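Local structure of Lin0012 protein (Listeria innocua, 3K17) at residues S119-T124 and C161-S166; K143-A148 and P201-E206; I259-F262 and E268-Y271. The protein probably phosphorylates phosphomevalonate with ATP, as a GHMP-family kinase of the mevalonate route to isopentenyl diphosphate. All coordinates share one frame; numbering follows the deposited sequence.

Contact 1: residues S119-T124 and C161-S166; sequences SSAAAT and CGDIAS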
ATOM      1  N   SER A 119      16.952 -25.745 -15.005  1.00 15.15           N
ATOM      2  CA  SER A 119      17.275 -25.490 -13.609  1.00 15.13           C
ATOM      3  C   SER A 119      16.095 -25.581 -12.653  1.00 12.21           C
ATOM      4  O   SER A 119      16.197 -26.229 -11.623  1.00 15.55           O
ATOM      5  CB  SER A 119      17.956 -24.123 -13.466  1.00 13.89           C
ATOM      6  OG  SER A 119      19.223 -24.135 -14.101  1.00 14.09           O
ATOM      7  N   SER A 120      14.973 -24.947 -12.986  1.00 13.74           N
ATOM      8  CA  SER A 120      13.816 -24.969 -12.092  1.00 13.69           C
ATOM      9  C   SER A 120      13.200 -26.363 -11.946  1.00 12.92           C
ATOM     10  O   SER A 120      12.829 -26.775 -10.847  1.00 13.50           O
ATOM     11  CB  SER A 120      12.749 -23.955 -12.554  1.00 15.18           C
ATOM     12  OG  SER A 120      12.222 -24.268 -13.844  1.00 15.23           O
ATOM     13  N   ALA A 121      13.094 -27.092 -13.047  1.00 13.78           N
ATOM     14  CA  ALA A 121      12.531 -28.437 -12.994  1.00 13.20           C
ATOM     15  C   ALA A 121      13.445 -29.360 -12.183  1.00 11.95           C
ATOM     16  O   ALA A 121      12.985 -30.099 -11.312  1.00 13.42           O
ATOM     17  CB  ALA A 121      12.362 -28.982 -14.400  1.00 12.08           C
ATOM     18  N   ALA A 122      14.744 -29.304 -12.463  1.00 12.45           N
ATOM     19  CA  ALA A 122      15.696 -30.165 -11.766  1.00 12.24           C
ATOM     20  C   ALA A 122      15.690 -29.940 -10.260  1.00 12.53           C
ATOM     21  O   ALA A 122      15.776 -30.891  -9.473  1.00 12.59           O
ATOM     22  CB  ALA A 122      17.093 -29.961 -12.326  1.00 11.47           C
ATOM     23  N   ALA A 123      15.585 -28.681  -9.853  1.00 13.53           N
ATOM     24  CA  ALA A 123      15.564 -28.362  -8.432  1.00 12.42           C
ATOM     25  C   ALA A 123      14.286 -28.919  -7.809  1.00 11.92           C
ATOM     26  O   ALA A 123      14.305 -29.511  -6.724  1.00 11.76           O
ATOM     27  CB  ALA A 123      15.636 -26.839  -8.233  1.00 14.83           C
ATOM     28  N   THR A 124      13.170 -28.712  -8.495  1.00 13.15           N
ATOM     29  CA  THR A 124      11.890 -29.208  -8.013  1.00 12.32           C
ATOM     30  C   THR A 124      11.955 -30.737  -7.821  1.00 14.17           C
ATOM     31  O   THR A 124      11.571 -31.270  -6.776  1.00 13.27           O
ATOM     32  CB  THR A 124      10.771 -28.871  -9.013  1.00 13.02           C
ATOM     33  OG1 THR A 124      10.679 -27.451  -9.160  1.00 14.12           O
ATOM     34  CG2 THR A 124       9.431 -29.404  -8.523  1.00 10.08           C
ATOM     35  N   CYS A 161       5.704 -29.348 -18.449  1.00 16.19           N
ATOM     36  CA  CYS A 161       6.242 -30.202 -17.403  1.00 16.65           C
ATOM     37  C   CYS A 161       7.023 -31.365 -18.021  1.00 16.11           C
ATOM     38  O   CYS A 161       7.334 -32.339 -17.348  1.00 15.84           O
ATOM     39  CB  CYS A 161       5.139 -30.728 -16.484  1.00 15.44           C
ATOM     40  SG  CYS A 161       4.539 -29.463 -15.333  1.00 19.41           S
ATOM     41  N   GLY A 162       7.331 -31.254 -19.310  1.00 18.06           N
ATOM     42  CA  GLY A 162       8.125 -32.280 -19.971  1.00 15.90           C
ATOM     43  C   GLY A 162       9.521 -32.229 -19.364  1.00 14.94           C
ATOM     44  O   GLY A 162      10.220 -33.245 -19.285  1.00 13.45           O
ATOM     45  N   ASP A 163       9.929 -31.035 -18.924  1.00 14.05           N
ATOM     46  CA  ASP A 163      11.232 -30.871 -18.299  1.00 12.20           C
ATOM     47  C   ASP A 163      11.231 -31.608 -16.967  1.00 12.79           C
ATOM     48  O   ASP A 163      12.208 -32.254 -16.612  1.00 12.22           O
ATOM     49  CB  ASP A 163      11.583 -29.383 -18.104  1.00 16.28           C
ATOM     50  CG  ASP A 163      10.462 -28.574 -17.463  1.00 18.04           C
ATOM     51  OD1 ASP A 163       9.369 -29.116 -17.187  1.00 18.04           O
ATOM     52  OD2 ASP A 163      10.691 -27.369 -17.238  1.00 20.90           O
ATOM     53  N   ILE A 164      10.127 -31.508 -16.235  1.00 11.62           N
ATOM     54  CA  ILE A 164       9.993 -32.204 -14.965  1.00 13.79           C
ATOM     55  C   ILE A 164      10.129 -33.719 -15.219  1.00 15.40           C
ATOM     56  O   ILE A 164      10.819 -34.424 -14.482  1.00 14.75           O
ATOM     57  CB  ILE A 164       8.602 -31.924 -14.327  1.00 12.86           C
ATOM     58  CG1 ILE A 164       8.541 -30.484 -13.797  1.00 15.66           C
ATOM     59  CG2 ILE A 164       8.320 -32.913 -13.221  1.00 14.50           C
ATOM     60  CD1 ILE A 164       9.511 -30.186 -12.672  1.00 11.77           C
ATOM     61  N   ALA A 165       9.474 -34.206 -16.272  1.00 14.43           N
ATOM     62  CA  ALA A 165       9.502 -35.635 -16.600  1.00 16.16           C
ATOM     63  C   ALA A 165      10.913 -36.137 -16.885  1.00 16.12           C
ATOM     64  O   ALA A 165      11.342 -37.168 -16.357  1.00 17.70           O
ATOM     65  CB  ALA A 165       8.600 -35.910 -17.807  1.00 12.74           C
ATOM     66  N   SER A 166      11.629 -35.394 -17.724  1.00 15.82           N
ATOM     67  CA  SER A 166      12.980 -35.760 -18.101  1.00 14.53           C
ATOM     68  C   SER A 166      13.924 -35.791 -16.908  1.00 16.18           C
ATOM     69  O   SER A 166      14.719 -36.719 -16.776  1.00 15.33           O
ATOM     70  CB  SER A 166      13.497 -34.794 -19.171  1.00 14.78           C
ATOM     71  OG  SER A 166      14.835 -35.096 -19.515  1.00 13.04           O
TER
HETATM   72  O   HOH W   1      13.019 -25.901 -15.840  1.00 16.43           O
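Ala-121 is the residue to start from: its methyl sits against both Ile-164 and Asp-163, and the residue loses more surface to this contact than any other. The terminal methyl of Ile-164 reaches CA as well as CB of Ala-121, with CD1 to CB at 3.5 Å, so it lies against the backbone of helix 119-135 as much as against a side chain. The CB of Ile-164 does not aim at that helix; CG1 stands anti to the carbonyl carbon (chi1 -72°), and the turn about the CB-CG1 bond brings CD1 across, where it also meets CB of Thr-124 at 4.1 Å. Roughly at right angles to that methyl, as seen from CB of Ala-121, CG of Asp-163 stands 3.6 Å away. Water 1 joins the same two residues by a polar route, accepting from Ala-121 N at 3.0 Å and donating to Asp-163 OD2 at 3.1 Å. The other carboxylate oxygen turns back on its own helix: OD1 takes a weak bond from Ile-164 N at 2.7 Å, bent to 130° at the hydrogen. With alanine at the crossing, CA of Ala-121 and CA of Ile-164 come within 5.0 Å, and the local helix axes cross at -50°, 8.5 Å apart at closest approach. Helix 119-135 opens with the Ser-Ser-Ala-Ala of a GLGSSAA motif, which in other GHMP kinases belongs to the phosphate-binding loop. Helix 141-156 packs beside the pair, its His-152 touching Thr-124 and Ile-164 and bonding Ser-120 OG; Phe-77 and Ala-81 of helix 76-91 touch Thr-124, and strand 172-176 lies against Ala-165.

Contact 2: residues K143-A148 and P201-E206; sequences KKFKLA and PMLQIE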
ATOM      1  N   LYS A 143       3.867 -40.990  -9.134  1.00 21.44           N
ATOM      2  CA  LYS A 143       3.250 -40.114  -8.150  1.00 23.30           C
ATOM      3  C   LYS A 143       4.213 -38.952  -7.863  1.00 20.63           C
ATOM      4  O   LYS A 143       3.782 -37.815  -7.684  1.00 22.98           O
ATOM      5  CB  LYS A 143       2.924 -40.877  -6.860  1.00 21.76           C
ATOM      6  CG  LYS A 143       1.787 -41.890  -7.005  1.00 25.89           C
ATOM      7  CD  LYS A 143       1.459 -42.555  -5.664  1.00 26.72           C
ATOM      8  CE  LYS A 143       0.431 -43.683  -5.805  1.00 29.35           C
ATOM      9  NZ  LYS A 143      -0.934 -43.201  -6.157  1.00 29.52           N
ATOM     10  N   LYS A 144       5.511 -39.237  -7.830  1.00 18.71           N
ATOM     11  CA  LYS A 144       6.498 -38.187  -7.592  1.00 20.30           C
ATOM     12  C   LYS A 144       6.473 -37.195  -8.757  1.00 20.47           C
ATOM     13  O   LYS A 144       6.608 -35.988  -8.561  1.00 20.39           O
ATOM     14  CB  LYS A 144       7.893 -38.794  -7.413  1.00 20.96           C
ATOM     15  CG  LYS A 144       7.984 -39.686  -6.178  1.00 20.37           C
ATOM     16  CD  LYS A 144       9.411 -40.030  -5.780  1.00 21.80           C
ATOM     17  CE  LYS A 144      10.067 -40.981  -6.772  1.00 25.82           C
ATOM     18  NZ  LYS A 144      11.447 -41.328  -6.340  1.00 28.64           N
ATOM     19  N   PHE A 145       6.279 -37.696  -9.973  1.00 18.75           N
ATOM     20  CA  PHE A 145       6.215 -36.799 -11.114  1.00 17.55           C
ATOM     21  C   PHE A 145       5.038 -35.848 -10.924  1.00 16.95           C
ATOM     22  O   PHE A 145       5.151 -34.655 -11.188  1.00 15.84           O
ATOM     23  CB  PHE A 145       6.006 -37.560 -12.424  1.00 17.14           C
ATOM     24  CG  PHE A 145       5.550 -36.681 -13.547  1.00 17.16           C
ATOM     25  CD1 PHE A 145       6.452 -35.852 -14.213  1.00 14.20           C
ATOM     26  CD2 PHE A 145       4.202 -36.623 -13.895  1.00 17.18           C
ATOM     27  CE1 PHE A 145       6.016 -34.980 -15.207  1.00 13.95           C
ATOM     28  CE2 PHE A 145       3.760 -35.750 -14.890  1.00 17.15           C
ATOM     29  CZ  PHE A 145       4.673 -34.927 -15.546  1.00 14.79           C
ATOM     30  N   LYS A 146       3.906 -36.392 -10.482  1.00 18.21           N
ATOM     31  CA  LYS A 146       2.704 -35.594 -10.269  1.00 18.92           C
ATOM     32  C   LYS A 146       2.921 -34.493  -9.226  1.00 17.97           C
ATOM     33  O   LYS A 146       2.457 -33.375  -9.400  1.00 16.16           O
ATOM     34  CB  LYS A 146       1.535 -36.488  -9.832  1.00 23.06           C
ATOM     35  CG  LYS A 146       1.016 -37.445 -10.902  1.00 23.83           C
ATOM     36  CD  LYS A 146      -0.148 -38.253 -10.348  1.00 26.50           C
ATOM     37  CE  LYS A 146      -0.685 -39.262 -11.352  1.00 29.33           C
ATOM     38  NZ  LYS A 146      -1.812 -40.047 -10.762  1.00 31.44           N
ATOM     39  N   LEU A 147       3.598 -34.819  -8.133  1.00 18.02           N
ATOM     40  CA  LEU A 147       3.872 -33.818  -7.107  1.00 17.42           C
ATOM     41  C   LEU A 147       4.756 -32.726  -7.719  1.00 15.87           C
ATOM     42  O   LEU A 147       4.461 -31.541  -7.606  1.00 15.72           O
ATOM     43  CB  LEU A 147       4.591 -34.455  -5.915  1.00 17.40           C
ATOM     44  CG  LEU A 147       3.788 -35.435  -5.053  1.00 20.37           C
ATOM     45  CD1 LEU A 147       4.723 -36.138  -4.078  1.00 18.98           C
ATOM     46  CD2 LEU A 147       2.682 -34.690  -4.305  1.00 20.19           C
ATOM     47  N   ALA A 148       5.828 -33.144  -8.386  1.00 14.43           N
ATOM     48  CA  ALA A 148       6.764 -32.219  -9.010  1.00 13.68           C
ATOM     49  C   ALA A 148       6.112 -31.379 -10.107  1.00 14.77           C
ATOM     50  O   ALA A 148       6.409 -30.182 -10.247  1.00 14.58           O
ATOM     51  CB  ALA A 148       7.957 -32.991  -9.575  1.00 12.30           C
ATOM     52  N   PRO A 201      -5.569 -37.779 -17.320  1.00 24.39           N
ATOM     53  CA  PRO A 201      -5.790 -38.010 -18.748  1.00 24.34           C
ATOM     54  C   PRO A 201      -4.685 -37.504 -19.670  1.00 24.97           C
ATOM     55  O   PRO A 201      -4.088 -36.447 -19.434  1.00 24.05           O
ATOM     56  CB  PRO A 201      -7.140 -37.330 -19.016  1.00 24.53           C
ATOM     57  CG  PRO A 201      -7.346 -36.418 -17.832  1.00 25.54           C
ATOM     58  CD  PRO A 201      -6.752 -37.166 -16.693  1.00 24.04           C
HETATM   59  N   MSE A 202      -4.420 -38.299 -20.707  1.00 24.17           N
HETATM   60  CA  MSE A 202      -3.427 -38.009 -21.739  1.00 26.18           C
HETATM   61  C   MSE A 202      -1.964 -38.142 -21.356  1.00 25.94           C
HETATM   62  O   MSE A 202      -1.099 -38.235 -22.228  1.00 26.13           O
HETATM   63  CB  MSE A 202      -3.664 -36.616 -22.297  1.00 31.39           C
HETATM   64  CG  MSE A 202      -4.964 -36.496 -23.041  1.00 37.42           C
HETATM   65 SE   MSE A 202      -5.313 -34.689 -23.539  1.00 47.90          SE
HETATM   66  CE  MSE A 202      -7.211 -34.654 -23.169  1.00 44.85           C
ATOM     67  N   LEU A 203      -1.684 -38.158 -20.061  1.00 23.46           N
ATOM     68  CA  LEU A 203      -0.311 -38.258 -19.602  1.00 23.57           C
ATOM     69  C   LEU A 203       0.360 -39.577 -19.962  1.00 23.73           C
ATOM     70  O   LEU A 203      -0.190 -40.649 -19.738  1.00 23.19           O
ATOM     71  CB  LEU A 203      -0.249 -38.081 -18.085  1.00 22.23           C
ATOM     72  CG  LEU A 203       1.147 -38.230 -17.480  1.00 20.90           C
ATOM     73  CD1 LEU A 203       2.020 -37.068 -17.938  1.00 18.51           C
ATOM     74  CD2 LEU A 203       1.052 -38.271 -15.952  1.00 20.23           C
ATOM     75  N   GLN A 204       1.556 -39.489 -20.528  1.00 24.22           N
ATOM     76  CA  GLN A 204       2.318 -40.684 -20.851  1.00 23.48           C
ATOM     77  C   GLN A 204       3.794 -40.351 -20.873  1.00 20.66           C
ATOM     78  O   GLN A 204       4.216 -39.371 -21.484  1.00 20.83           O
ATOM     79  CB  GLN A 204       1.913 -41.283 -22.202  1.00 25.90           C
ATOM     80  CG  GLN A 204       2.452 -42.704 -22.373  1.00 33.36           C
ATOM     81  CD  GLN A 204       2.184 -43.303 -23.745  1.00 36.43           C
ATOM     82  OE1 GLN A 204       1.046 -43.321 -24.218  1.00 40.82           O
ATOM     83  NE2 GLN A 204       3.233 -43.806 -24.383  1.00 37.45           N
ATOM     84  N   ILE A 205       4.577 -41.170 -20.191  1.00 20.43           N
ATOM     85  CA  ILE A 205       6.011 -40.978 -20.137  1.00 21.62           C
ATOM     86  C   ILE A 205       6.652 -42.292 -20.556  1.00 22.92           C
ATOM     87  O   ILE A 205       6.683 -43.251 -19.792  1.00 25.41           O
ATOM     88  CB  ILE A 205       6.457 -40.587 -18.714  1.00 20.26           C
ATOM     89  CG1 ILE A 205       5.622 -39.391 -18.229  1.00 19.66           C
ATOM     90  CG2 ILE A 205       7.933 -40.245 -18.705  1.00 17.20           C
ATOM     91  CD1 ILE A 205       5.949 -38.936 -16.814  1.00 22.15           C
ATOM     92  N   GLU A 206       7.161 -42.324 -21.780  1.00 23.88           N
ATOM     93  CA  GLU A 206       7.777 -43.525 -22.320  1.00 24.08           C
ATOM     94  C   GLU A 206       9.294 -43.482 -22.368  1.00 25.02           C
ATOM     95  O   GLU A 206       9.880 -42.564 -22.943  1.00 23.90           O
ATOM     96  CB  GLU A 206       7.259 -43.781 -23.738  1.00 24.14           C
ATOM     97  CG  GLU A 206       7.796 -45.068 -24.345  1.00 25.98           C
ATOM     98  CD  GLU A 206       7.460 -45.209 -25.816  1.00 26.10           C
ATOM     99  OE1 GLU A 206       6.597 -44.454 -26.306  1.00 27.54           O
ATOM    100  OE2 GLU A 206       8.058 -46.082 -26.477  1.00 27.04           O
TER
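The ring of Phe-145 takes both partners of this contact, Ile-205 and Leu-203, and everything between them is apolar. Ile-205 puts its CD1 methyl over the centre of one ring face, a CH-pi contact 4.0 Å from the centroid and only 9° off the normal. Leu-203 comes to another part of the ring with both branches: CD1 lies 3.7 Å from CE2 of Phe-145, and CD2 3.8 Å from that same carbon. The ring gets this far out because CG is anti to the backbone N (chi1 164°), which carries it from the helix to a chain whose nearest CA, that of Ile-205, is still 9.9 Å from CA of Phe-145. Leu-203 and Ile-205 alternate with Gln-204, so both can face the helix from one side of an extended chain. Further out, Tyr-175 touches all three of these side chains, and Ile-164 packs on Phe-145. Lys-146, next to the ring residue, bonds through NZ to Glu-198 O and makes a cation-pi contact with Trp-200, tying the helix to the chain just ahead of Pro-201. The contact therefore fastens helix 141-156 to strand 204-208, which pairs antiparallel with strand 172-176, while helix 162-169 packs alongside.

Contact 3: residues I259-F262 and E268-Y271; sequences IQAF and ELLY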
ATOM      1  N   ILE A 259       9.358 -40.791 -33.326  1.00 24.58           N
ATOM      2  CA  ILE A 259       9.145 -41.872 -32.363  1.00 24.62           C
ATOM      3  C   ILE A 259       9.395 -43.207 -33.078  1.00 24.72           C
ATOM      4  O   ILE A 259       9.971 -44.134 -32.509  1.00 24.93           O
ATOM      5  CB  ILE A 259       7.711 -41.844 -31.772  1.00 24.66           C
ATOM      6  CG1 ILE A 259       7.589 -40.681 -30.777  1.00 24.70           C
ATOM      7  CG2 ILE A 259       7.404 -43.164 -31.058  1.00 22.81           C
ATOM      8  CD1 ILE A 259       6.231 -40.555 -30.138  1.00 22.15           C
ATOM      9  N   GLN A 260       8.958 -43.289 -34.330  1.00 26.39           N
ATOM     10  CA  GLN A 260       9.165 -44.490 -35.137  1.00 25.52           C
ATOM     11  C   GLN A 260      10.675 -44.686 -35.275  1.00 26.04           C
ATOM     12  O   GLN A 260      11.196 -45.782 -35.065  1.00 25.92           O
ATOM     13  CB  GLN A 260       8.544 -44.298 -36.519  1.00 25.20           C
ATOM     14  CG  GLN A 260       8.709 -45.482 -37.472  1.00 26.88           C
ATOM     15  CD  GLN A 260       8.178 -45.164 -38.855  1.00 25.33           C
ATOM     16  OE1 GLN A 260       7.074 -44.640 -38.999  1.00 25.46           O
ATOM     17  NE2 GLN A 260       8.960 -45.482 -39.881  1.00 25.16           N
ATOM     18  N   ALA A 261      11.372 -43.607 -35.620  1.00 25.79           N
ATOM     19  CA  ALA A 261      12.822 -43.645 -35.790  1.00 26.05           C
ATOM     20  C   ALA A 261      13.519 -44.195 -34.551  1.00 26.92           C
ATOM     21  O   ALA A 261      14.484 -44.955 -34.658  1.00 27.78           O
ATOM     22  CB  ALA A 261      13.348 -42.246 -36.107  1.00 27.68           C
ATOM     23  N   PHE A 262      13.035 -43.802 -33.374  1.00 25.63           N
ATOM     24  CA  PHE A 262      13.610 -44.270 -32.117  1.00 25.75           C
ATOM     25  C   PHE A 262      13.325 -45.757 -31.936  1.00 25.89           C
ATOM     26  O   PHE A 262      14.227 -46.552 -31.688  1.00 26.18           O
ATOM     27  CB  PHE A 262      13.014 -43.481 -30.942  1.00 25.49           C
ATOM     28  CG  PHE A 262      13.881 -42.345 -30.462  1.00 25.26           C
ATOM     29  CD1 PHE A 262      14.740 -42.520 -29.377  1.00 24.76           C
ATOM     30  CD2 PHE A 262      13.832 -41.100 -31.083  1.00 26.47           C
ATOM     31  CE1 PHE A 262      15.535 -41.469 -28.918  1.00 25.66           C
ATOM     32  CE2 PHE A 262      14.625 -40.038 -30.634  1.00 25.51           C
ATOM     33  CZ  PHE A 262      15.476 -40.225 -29.549  1.00 25.71           C
ATOM     34  N   GLU A 268      18.364 -42.608 -40.609  1.00 31.79           N
ATOM     35  CA  GLU A 268      18.004 -41.662 -41.662  1.00 30.74           C
ATOM     36  C   GLU A 268      16.697 -40.951 -41.341  1.00 28.47           C
ATOM     37  O   GLU A 268      16.537 -39.765 -41.629  1.00 29.03           O
ATOM     38  CB  GLU A 268      17.883 -42.366 -43.020  1.00 32.45           C
ATOM     39  CG  GLU A 268      19.210 -42.827 -43.623  1.00 34.98           C
ATOM     40  CD  GLU A 268      20.209 -41.692 -43.804  1.00 36.87           C
ATOM     41  OE1 GLU A 268      19.792 -40.588 -44.230  1.00 37.88           O
ATOM     42  OE2 GLU A 268      21.411 -41.910 -43.530  1.00 38.11           O
ATOM     43  N   LEU A 269      15.758 -41.681 -40.751  1.00 27.08           N
ATOM     44  CA  LEU A 269      14.465 -41.105 -40.396  1.00 26.38           C
ATOM     45  C   LEU A 269      14.615 -40.112 -39.234  1.00 26.80           C
ATOM     46  O   LEU A 269      13.795 -39.206 -39.073  1.00 27.61           O
ATOM     47  CB  LEU A 269      13.477 -42.215 -40.025  1.00 23.39           C
ATOM     48  CG  LEU A 269      12.059 -41.761 -39.673  1.00 22.39           C
ATOM     49  CD1 LEU A 269      11.452 -40.998 -40.845  1.00 23.65           C
ATOM     50  CD2 LEU A 269      11.207 -42.974 -39.309  1.00 22.78           C
ATOM     51  N   LEU A 270      15.656 -40.291 -38.425  1.00 26.30           N
ATOM     52  CA  LEU A 270      15.904 -39.380 -37.312  1.00 28.62           C
ATOM     53  C   LEU A 270      16.406 -38.053 -37.877  1.00 29.45           C
ATOM     54  O   LEU A 270      15.891 -36.989 -37.525  1.00 30.07           O
ATOM     55  CB  LEU A 270      16.942 -39.966 -36.346  1.00 28.33           C
ATOM     56  CG  LEU A 270      17.359 -39.085 -35.158  1.00 28.84           C
ATOM     57  CD1 LEU A 270      16.148 -38.684 -34.323  1.00 26.07           C
ATOM     58  CD2 LEU A 270      18.364 -39.835 -34.313  1.00 27.74           C
ATOM     59  N   TYR A 271      17.394 -38.120 -38.771  1.00 28.66           N
ATOM     60  CA  TYR A 271      17.957 -36.913 -39.379  1.00 29.16           C
ATOM     61  C   TYR A 271      16.913 -36.063 -40.093  1.00 29.86           C
ATOM     62  O   TYR A 271      16.817 -34.857 -39.865  1.00 29.27           O
ATOM     63  CB  TYR A 271      19.068 -37.266 -40.379  1.00 28.94           C
ATOM     64  CG  TYR A 271      20.222 -38.046 -39.789  1.00 27.27           C
ATOM     65  CD1 TYR A 271      20.845 -37.630 -38.611  1.00 28.80           C
ATOM     66  CD2 TYR A 271      20.692 -39.201 -40.412  1.00 28.05           C
ATOM     67  CE1 TYR A 271      21.913 -38.353 -38.064  1.00 27.97           C
ATOM     68  CE2 TYR A 271      21.754 -39.932 -39.878  1.00 27.10           C
ATOM     69  CZ  TYR A 271      22.358 -39.505 -38.704  1.00 28.24           C
ATOM     70  OH  TYR A 271      23.394 -40.236 -38.171  1.00 29.72           O
TER
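Two consecutive helices, 241-264 and 267-288, approach here just either side of the turn that joins them, with CA of Ala-261 and CA of Leu-270 5.5 Å apart. The small side chain of Ala-261 permits that spacing. Its CB points at the second helix and rests 3.8 Å from CG of Leu-269 and equally close to the backbone N of Leu-270. Leu-269 answers with its CD2 branch: CG is anti to the backbone N (chi1 -178°), and CD2 reaches past the alanine methyl to Ala-261 N at 3.7 Å. CD2 of Leu-269 also touches the extended Gln-260 chain from CB to NE2; the two side chains cross at about a right angle, with NE2 3.4 Å from CD2. On the inner side Leu-270 CD1 approaches CE2 of Phe-262 obliquely at 4.2 Å, and Pro-211 touches both side chains. Phe-262 leans on Ile-31 of strand 29-35 and Leu-270 on Phe-325 of strand 321-326. Asp-266 OD1 accepts from Leu-269 N at the start of the second helix. Across the contact itself the meeting is by van der Waals packing, so the fit rests on shape: an alanine methyl set against two successive leucines, buried on the Phe-262 side and grading to solvent at Gln-260.

Contacts 1 and 2 are neighbours, their centres 12 Å apart, and they touch directly, for instance where Thr-124 CG2 lies 3.6 Å from Ala-148 O. Their segments alternate along the chain; the successive helices 119-135, 141-156 and 162-169 pack on one another and are tied on to strand 204-208 of the mixed sheet. Contact 3 follows later, its centre about 25 Å from either of the others, where helices 241-264 and 267-288 touch strand 29-35 of that mixed sheet as well as strand 321-326 of the four-stranded antiparallel one. Its nearest atoms come about 5 Å from those of contact 2 without touching. Contact 1 belongs to the N-terminal GHMP kinase region and contact 3 to the C-terminal one.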